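Local coordinates for protein enoyl-CoA hydratase (Mycobacterium avium, PDB 3OC7) that probably catalyses the reversible hydration of enoyl-CoA thioesters in fatty acid metabolism, as a member of the crotonase family, at residues 133-136 with 137-141; 181-185 with 186-190; 198-201 with 202-206. One frame throughout, in Å; residues are numbered along the deposited sequence.

How the contacts relate
The three contacts are local and follow one another along the chain. Contact 1 is the turn from strand 132-135 to 140-142. Contact 2 is the end of helix 180-186 with the loop after it. Contact 3 lies within helix 196-208. The centres of contacts 1 and 2 are about 10 Å apart, those of 1 and 3 about 16 Å. Strand 132-135 touches both others: Ala133 and Ala135 meet loop 186-190, and Val134 meets helix 196-208. A probable hydrogen bond from Thr190 N to Ala133 O ties that loop to the larger sheet. Contacts 2 and 3 do not touch, but both reach the second subunit. Together they form one part of the crotonase fold.

Contact 1 (133-136 with 137-141); sequences AVAG and PRSSF
Ser139 lays its hydroxyl against the methyl of Ala135, with OG 3.6 Å from Ala135 CB. The same OG donates to the carbonyl oxygen of Gly136, at 2.8 Å from Gly136 O. The backbone helps: Ser139 N also donates to Gly136 O, at 3.2 Å. This second bond closes a type I beta turn from Gly136 to Ser139. Both donors come to the oxygen from the same face of the carbonyl plane. The N-H stands above that plane, and the hydroxyl is tilted from it. Ser139 can grip one oxygen twice because OG sits beside its own backbone N, opposite the carbonyl carbon (chi1 -55°). Pro137 and Arg138 fill the two middle positions of the turn and are exposed. The guanidinium of Arg138 leads away from the turn, and NH2 bonds to Asp116 O. Further on, Phe141 turns its ring edge to Ala135. Ala135 CB lies near the ring plane, 4.2 Å from Phe141 CZ. One small methyl thus meets a hydroxyl and an aromatic edge. Strand 132-135 pairs with strand 111-115 and strand 191-192 in the larger sheet, while 140-142 is an outer strand of the smaller parallel sheet. The turn joins these two sheets. Helix 180-186 covers Ala135 and Phe141, and helix 196-208 packs on Val134.

Contact 2 (181-185 with 186-190); sequences RRAEE and IGLIT
This is a helix C-terminal cap, a Schellman motif, where helix 180-186 runs out into the loop before strand 191-192. Gly187 is the first residue after the helix to depart from helical backbone angles, with a positive phi of 99°. With these angles, a side chain here would collide with the carbonyl oxygen of Ile186. Two weak bonds define the motif: Leu188 N to Ala183 O and Gly187 N to Glu184 O. Ala183 O is the hub of the cap. Ile189 N donates to Ala183 O at 3.3 Å, nearly straight, from well above the carbonyl plane. A weak bond from Gly187 N adds to it. Ile189 and Leu188 both pack on the methyl of Ala183. Ile189 CG1 lies between its own N and carbonyl carbon (chi1 67°), and this branch reaches back to the helix, 3.9 Å from Ala183 CB. Arg182 bends at chi2 and chi3 and offers NE to Glu185 OE1 in a salt bridge of 3.0 Å. The carboxylate oxygen is met on its syn side, though out of plane. Arg182 has a second partner: its NH1 bonds to Tyr171 OH. Arg166 of the second subunit bonds to the carbonyl oxygens of Gly187 and Leu188, so the cap is part of the subunit interface. Finally, one water bridges helix end and loop, donating to Glu184 O (2.8 Å) and Ile189 O (3.0 Å).

Contact 3 (198-201 with 202-206); sequences AAID and QLVTD
The flat groups that meet here are peptide carbonyls, and that of Asp201 has a donor on each face. Thr205 N comes from one face, 3.1 Å from Asp201 O. Thr205 OG1 comes from the opposite face, 3.0 Å from the same Asp201 O. Both are tilted from the carbonyl plane, the hydroxyl by 32°. The Thr205 side chain can fold back to this oxygen because Thr205 OG1 stands beside its own backbone N, opposite the carbonyl carbon (chi1 -60°). The carbonyls of Ala198, Ala199 and Ile200 each take a bond from the N-H four residues on. For Ile200 O the donor is Val204 N, at 2.9 Å and nearly along the C=O axis. Val204 also brings its CG2 methyl to 3.4 Å from Ile200 O. Val204 CG2 then meets Ile200 CG2 at 4.2 Å, and the two side chains meet at a slant. Leu203 leans on the turn before it, with CG 3.5 Å from Ala199 O. Ala199, Ile200 and Leu203 face the sheet, where all three touch Val134. Ile200 reaches further, to Ile112, Ala114 and Val60, and Val204 also packs on Val60. Leu203 packs on Thr174 of the second subunit as well. Asp201, Gln202 and Thr205 are exposed, so the Thr205 hydroxyl bond lies on the outer side. Together these features mark an amphipathic alpha helix, with i to i+4 backbone bonds and a threonine doubling one of them. It covers the central part of the larger sheet of the crotonase fold.

Contact 1 (133-136 with 137-141)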
loop_
_atom_site.group_PDB
_atom_site.type_symbol
_atom_site.label_atom_id
_atom_site.label_comp_id
_atom_site.label_asym_id
_atom_site.label_seq_id
_atom_site.Cartn_x
_atom_site.Cartn_y
_atom_site.Cartn_z
ATOM N N ALA A 133 -8.900 -6.952 12.620
ATOM C CA ALA A 133 -8.710 -8.395 12.893
ATOM C C ALA A 133 -7.528 -8.630 13.858
ATOM O O ALA A 133 -6.429 -8.066 13.667
ATOM C CB ALA A 133 -8.508 -9.185 11.592
ATOM N N VAL A 134 -7.767 -9.454 14.883
ATOM C CA VAL A 134 -6.750 -9.830 15.900
ATOM C C VAL A 134 -6.555 -11.358 15.924
ATOM O O VAL A 134 -7.547 -12.097 15.904
ATOM C CB VAL A 134 -7.155 -9.309 17.339
ATOM C CG1 VAL A 134 -6.020 -9.471 18.382
ATOM C CG2 VAL A 134 -7.632 -7.852 17.269
ATOM N N ALA A 135 -5.297 -11.818 15.951
ATOM C CA ALA A 135 -5.020 -13.272 16.020
ATOM C C ALA A 135 -4.048 -13.686 17.136
ATOM O O ALA A 135 -3.013 -13.025 17.363
ATOM C CB ALA A 135 -4.503 -13.798 14.679
ATOM N N GLY A 136 -4.389 -14.791 17.807
ATOM C CA GLY A 136 -3.607 -15.327 18.938
ATOM C C GLY A 136 -2.612 -16.427 18.558
ATOM O O GLY A 136 -2.466 -16.754 17.358
ATOM N N PRO A 137 -1.922 -17.024 19.573
ATOM C CA PRO A 137 -0.750 -17.903 19.346
ATOM C C PRO A 137 -1.003 -19.294 18.723
ATOM O O PRO A 137 -0.035 -19.944 18.313
ATOM C CB PRO A 137 -0.108 -18.023 20.750
ATOM C CG PRO A 137 -1.261 -17.831 21.697
ATOM C CD PRO A 137 -2.205 -16.845 21.011
ATOM N N ARG A 138 -2.255 -19.743 18.645
ATOM C CA ARG A 138 -2.587 -20.994 17.944
ATOM C C ARG A 138 -2.829 -20.820 16.442
ATOM O O ARG A 138 -3.034 -21.813 15.732
ATOM C CB ARG A 138 -3.832 -21.650 18.555
ATOM C CG ARG A 138 -3.757 -21.927 20.052
ATOM C CD ARG A 138 -4.866 -22.859 20.494
ATOM N NE ARG A 138 -6.179 -22.451 20.005
ATOM C CZ ARG A 138 -7.315 -23.102 20.246
ATOM N NH1 ARG A 138 -7.315 -24.207 21.000
ATOM N NH2 ARG A 138 -8.457 -22.652 19.727
ATOM N N SER A 139 -2.800 -19.583 15.955
ATOM C CA SER A 139 -3.234 -19.281 14.579
ATOM C C SER A 139 -2.236 -19.744 13.501
ATOM O O SER A 139 -1.013 -19.704 13.711
ATOM C CB SER A 139 -3.510 -17.770 14.429
ATOM O OG SER A 139 -4.454 -17.301 15.394
ATOM N N SER A 140 -2.754 -20.184 12.350
ATOM C CA SER A 140 -1.918 -20.431 11.145
ATOM C C SER A 140 -2.675 -20.044 9.862
ATOM O O SER A 140 -3.925 -20.072 9.854
ATOM C CB SER A 140 -1.419 -21.895 11.052
ATOM O OG SER A 140 -2.366 -22.745 10.416
ATOM N N PHE A 141 -1.926 -19.720 8.786
ATOM C CA PHE A 141 -2.469 -19.242 7.503
ATOM C C PHE A 141 -1.698 -19.890 6.315
ATOM O O PHE A 141 -0.452 -19.938 6.343
ATOM C CB PHE A 141 -2.315 -17.700 7.413
ATOM C CG PHE A 141 -2.857 -16.929 8.624
ATOM C CD1 PHE A 141 -2.076 -16.741 9.778
ATOM C CD2 PHE A 141 -4.149 -16.388 8.604
ATOM C CE1 PHE A 141 -2.584 -16.042 10.891
ATOM C CE2 PHE A 141 -4.656 -15.674 9.705
ATOM C CZ PHE A 141 -3.894 -15.511 10.842
#

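Contact 2 (181-185 with 186-190)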
loop_
_atom_site.group_PDB
_atom_site.type_symbol
_atom_site.label_atom_id
_atom_site.label_comp_id
_atom_site.label_asym_id
_atom_site.label_seq_id
_atom_site.Cartn_x
_atom_site.Cartn_y
_atom_site.Cartn_z
ATOM N N ARG A 181 2.318 -13.136 13.654
ATOM C CA ARG A 181 3.298 -12.057 13.504
ATOM C C ARG A 181 3.521 -11.680 12.021
ATOM O O ARG A 181 3.521 -10.480 11.647
ATOM C CB ARG A 181 4.609 -12.439 14.212
ATOM N N ARG A 182 3.702 -12.689 11.165
ATOM C CA ARG A 182 3.839 -12.455 9.712
ATOM C C ARG A 182 2.540 -11.876 9.106
ATOM O O ARG A 182 2.602 -10.913 8.304
ATOM C CB ARG A 182 4.299 -13.730 8.974
ATOM C CG ARG A 182 4.571 -13.604 7.442
ATOM C CD ARG A 182 5.601 -12.534 7.013
ATOM N NE ARG A 182 6.886 -12.643 7.702
ATOM C CZ ARG A 182 7.887 -13.448 7.347
ATOM N NH1 ARG A 182 7.784 -14.266 6.302
ATOM N NH2 ARG A 182 9.006 -13.447 8.062
ATOM N N ALA A 183 1.381 -12.378 9.546
ATOM C CA ALA A 183 0.092 -11.844 9.088
ATOM C C ALA A 183 -0.086 -10.320 9.405
ATOM O O ALA A 183 -0.619 -9.555 8.573
ATOM C CB ALA A 183 -1.083 -12.700 9.629
ATOM N N GLU A 184 0.397 -9.872 10.576
ATOM C CA GLU A 184 0.388 -8.450 10.920
ATOM C C GLU A 184 1.318 -7.640 10.002
ATOM O O GLU A 184 0.924 -6.597 9.472
ATOM C CB GLU A 184 0.751 -8.230 12.405
ATOM C CG GLU A 184 0.749 -6.744 12.866
ATOM C CD GLU A 184 1.330 -6.511 14.262
ATOM O OE1 GLU A 184 1.069 -7.287 15.205
ATOM O OE2 GLU A 184 2.080 -5.517 14.420
ATOM N N GLU A 185 2.547 -8.130 9.814
ATOM C CA GLU A 185 3.541 -7.471 8.939
ATOM C C GLU A 185 3.028 -7.175 7.514
ATOM O O GLU A 185 3.314 -6.079 6.970
ATOM C CB GLU A 185 4.854 -8.291 8.860
ATOM C CG GLU A 185 5.720 -8.301 10.142
ATOM C CD GLU A 185 6.808 -9.382 10.163
ATOM O OE1 GLU A 185 7.105 -9.992 9.111
ATOM O OE2 GLU A 185 7.379 -9.626 11.257
ATOM N N ILE A 186 2.271 -8.117 6.930
ATOM C CA ILE A 186 1.831 -8.033 5.521
ATOM C C ILE A 186 0.444 -7.382 5.284
ATOM O O ILE A 186 0.059 -7.137 4.119
ATOM C CB ILE A 186 1.895 -9.427 4.804
ATOM C CG1 ILE A 186 0.832 -10.401 5.341
ATOM C CG2 ILE A 186 3.311 -10.023 4.924
ATOM C CD1 ILE A 186 0.707 -11.729 4.539
ATOM N N GLY A 187 -0.316 -7.136 6.359
ATOM C CA GLY A 187 -1.633 -6.485 6.227
ATOM C C GLY A 187 -2.821 -7.446 6.255
ATOM O O GLY A 187 -3.984 -6.998 6.130
ATOM N N LEU A 188 -2.581 -8.753 6.438
ATOM C CA LEU A 188 -3.706 -9.724 6.508
ATOM C C LEU A 188 -4.549 -9.538 7.791
ATOM O O LEU A 188 -5.787 -9.692 7.757
ATOM C CB LEU A 188 -3.217 -11.174 6.372
ATOM C CG LEU A 188 -4.290 -12.278 6.476
ATOM C CD1 LEU A 188 -5.388 -12.134 5.401
ATOM C CD2 LEU A 188 -3.678 -13.664 6.402
ATOM N N ILE A 189 -3.880 -9.220 8.908
ATOM C CA ILE A 189 -4.561 -8.845 10.179
ATOM C C ILE A 189 -4.059 -7.495 10.677
ATOM O O ILE A 189 -3.031 -6.987 10.183
ATOM C CB ILE A 189 -4.416 -9.954 11.306
ATOM C CG1 ILE A 189 -2.949 -10.074 11.764
ATOM C CG2 ILE A 189 -4.991 -11.307 10.826
ATOM C CD1 ILE A 189 -2.694 -11.079 12.899
ATOM N N THR A 190 -4.776 -6.919 11.645
ATOM C CA THR A 190 -4.383 -5.648 12.297
ATOM C C THR A 190 -3.272 -5.831 13.345
ATOM O O THR A 190 -2.326 -5.011 13.415
ATOM C CB THR A 190 -5.616 -4.952 12.963
ATOM O OG1 THR A 190 -6.746 -4.982 12.064
ATOM C CG2 THR A 190 -5.302 -3.503 13.368
HETATM O O HOH W 1 -1.206 -4.739 9.486
#

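Contact 3 (198-201 with 202-206)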
loop_
_atom_site.group_PDB
_atom_site.type_symbol
_atom_site.label_atom_id
_atom_site.label_comp_id
_atom_site.label_asym_id
_atom_site.label_seq_id
_atom_site.Cartn_x
_atom_site.Cartn_y
_atom_site.Cartn_z
ATOM N N ALA A 198 -7.965 -10.102 26.196
ATOM C CA ALA A 198 -7.578 -8.774 26.681
ATOM C C ALA A 198 -7.504 -7.725 25.550
ATOM O O ALA A 198 -7.923 -6.572 25.740
ATOM C CB ALA A 198 -6.247 -8.846 27.441
ATOM N N ALA A 199 -6.977 -8.123 24.386
ATOM C CA ALA A 199 -6.864 -7.210 23.241
ATOM C C ALA A 199 -8.243 -6.828 22.655
ATOM O O ALA A 199 -8.502 -5.644 22.380
ATOM C CB ALA A 199 -5.932 -7.814 22.165
ATOM N N ILE A 200 -9.118 -7.824 22.481
ATOM C CA ILE A 200 -10.503 -7.588 22.031
ATOM C C ILE A 200 -11.269 -6.676 23.006
ATOM O O ILE A 200 -11.940 -5.729 22.564
ATOM C CB ILE A 200 -11.279 -8.943 21.744
ATOM C CG1 ILE A 200 -10.648 -9.720 20.558
ATOM C CG2 ILE A 200 -12.794 -8.721 21.547
ATOM C CD1 ILE A 200 -10.853 -9.104 19.150
ATOM N N ASP A 201 -11.158 -6.929 24.321
ATOM C CA ASP A 201 -11.854 -6.100 25.321
ATOM C C ASP A 201 -11.436 -4.619 25.217
ATOM O O ASP A 201 -12.299 -3.719 25.252
ATOM C CB ASP A 201 -11.645 -6.647 26.754
ATOM C CG ASP A 201 -12.552 -7.860 27.091
ATOM O OD1 ASP A 201 -13.461 -8.213 26.310
ATOM O OD2 ASP A 201 -12.346 -8.467 28.171
ATOM N N GLN A 202 -10.140 -4.367 25.033
ATOM C CA GLN A 202 -9.668 -2.977 24.901
ATOM C C GLN A 202 -10.163 -2.290 23.615
ATOM O O GLN A 202 -10.581 -1.118 23.658
ATOM C CB GLN A 202 -8.142 -2.865 25.030
ATOM C CG GLN A 202 -7.646 -1.409 25.138
ATOM C CD GLN A 202 -8.265 -0.643 26.316
ATOM O OE1 GLN A 202 -8.904 0.400 26.134
ATOM N NE2 GLN A 202 -8.076 -1.165 27.526
ATOM N N LEU A 203 -10.113 -3.013 22.488
ATOM C CA LEU A 203 -10.603 -2.475 21.206
ATOM C C LEU A 203 -12.110 -2.160 21.238
ATOM O O LEU A 203 -12.533 -1.112 20.727
ATOM C CB LEU A 203 -10.229 -3.390 20.004
ATOM C CG LEU A 203 -8.749 -3.511 19.610
ATOM C CD1 LEU A 203 -8.493 -4.767 18.756
ATOM C CD2 LEU A 203 -8.222 -2.250 18.906
ATOM N N VAL A 204 -12.910 -3.051 21.823
ATOM C CA VAL A 204 -14.361 -2.835 21.979
ATOM C C VAL A 204 -14.681 -1.590 22.852
ATOM O O VAL A 204 -15.567 -0.785 22.501
ATOM C CB VAL A 204 -15.060 -4.138 22.505
ATOM C CG1 VAL A 204 -16.478 -3.860 23.040
ATOM C CG2 VAL A 204 -15.081 -5.210 21.402
ATOM N N THR A 205 -13.946 -1.420 23.956
ATOM C CA THR A 205 -14.055 -0.232 24.823
ATOM C C THR A 205 -13.799 1.070 24.028
ATOM O O THR A 205 -14.598 2.015 24.091
ATOM C CB THR A 205 -13.124 -0.348 26.074
ATOM O OG1 THR A 205 -13.494 -1.500 26.849
ATOM C CG2 THR A 205 -13.237 0.891 26.963
ATOM N N ASP A 206 -12.711 1.106 23.253
ATOM C CA ASP A 206 -12.360 2.314 22.491
ATOM C C ASP A 206 -13.326 2.636 21.321
ATOM O O ASP A 206 -13.744 3.787 21.149
ATOM C CB ASP A 206 -10.884 2.248 22.056
ATOM C CG ASP A 206 -9.912 2.350 23.242
ATOM O OD1 ASP A 206 -10.316 2.833 24.331
ATOM O OD2 ASP A 206 -8.736 1.951 23.091
#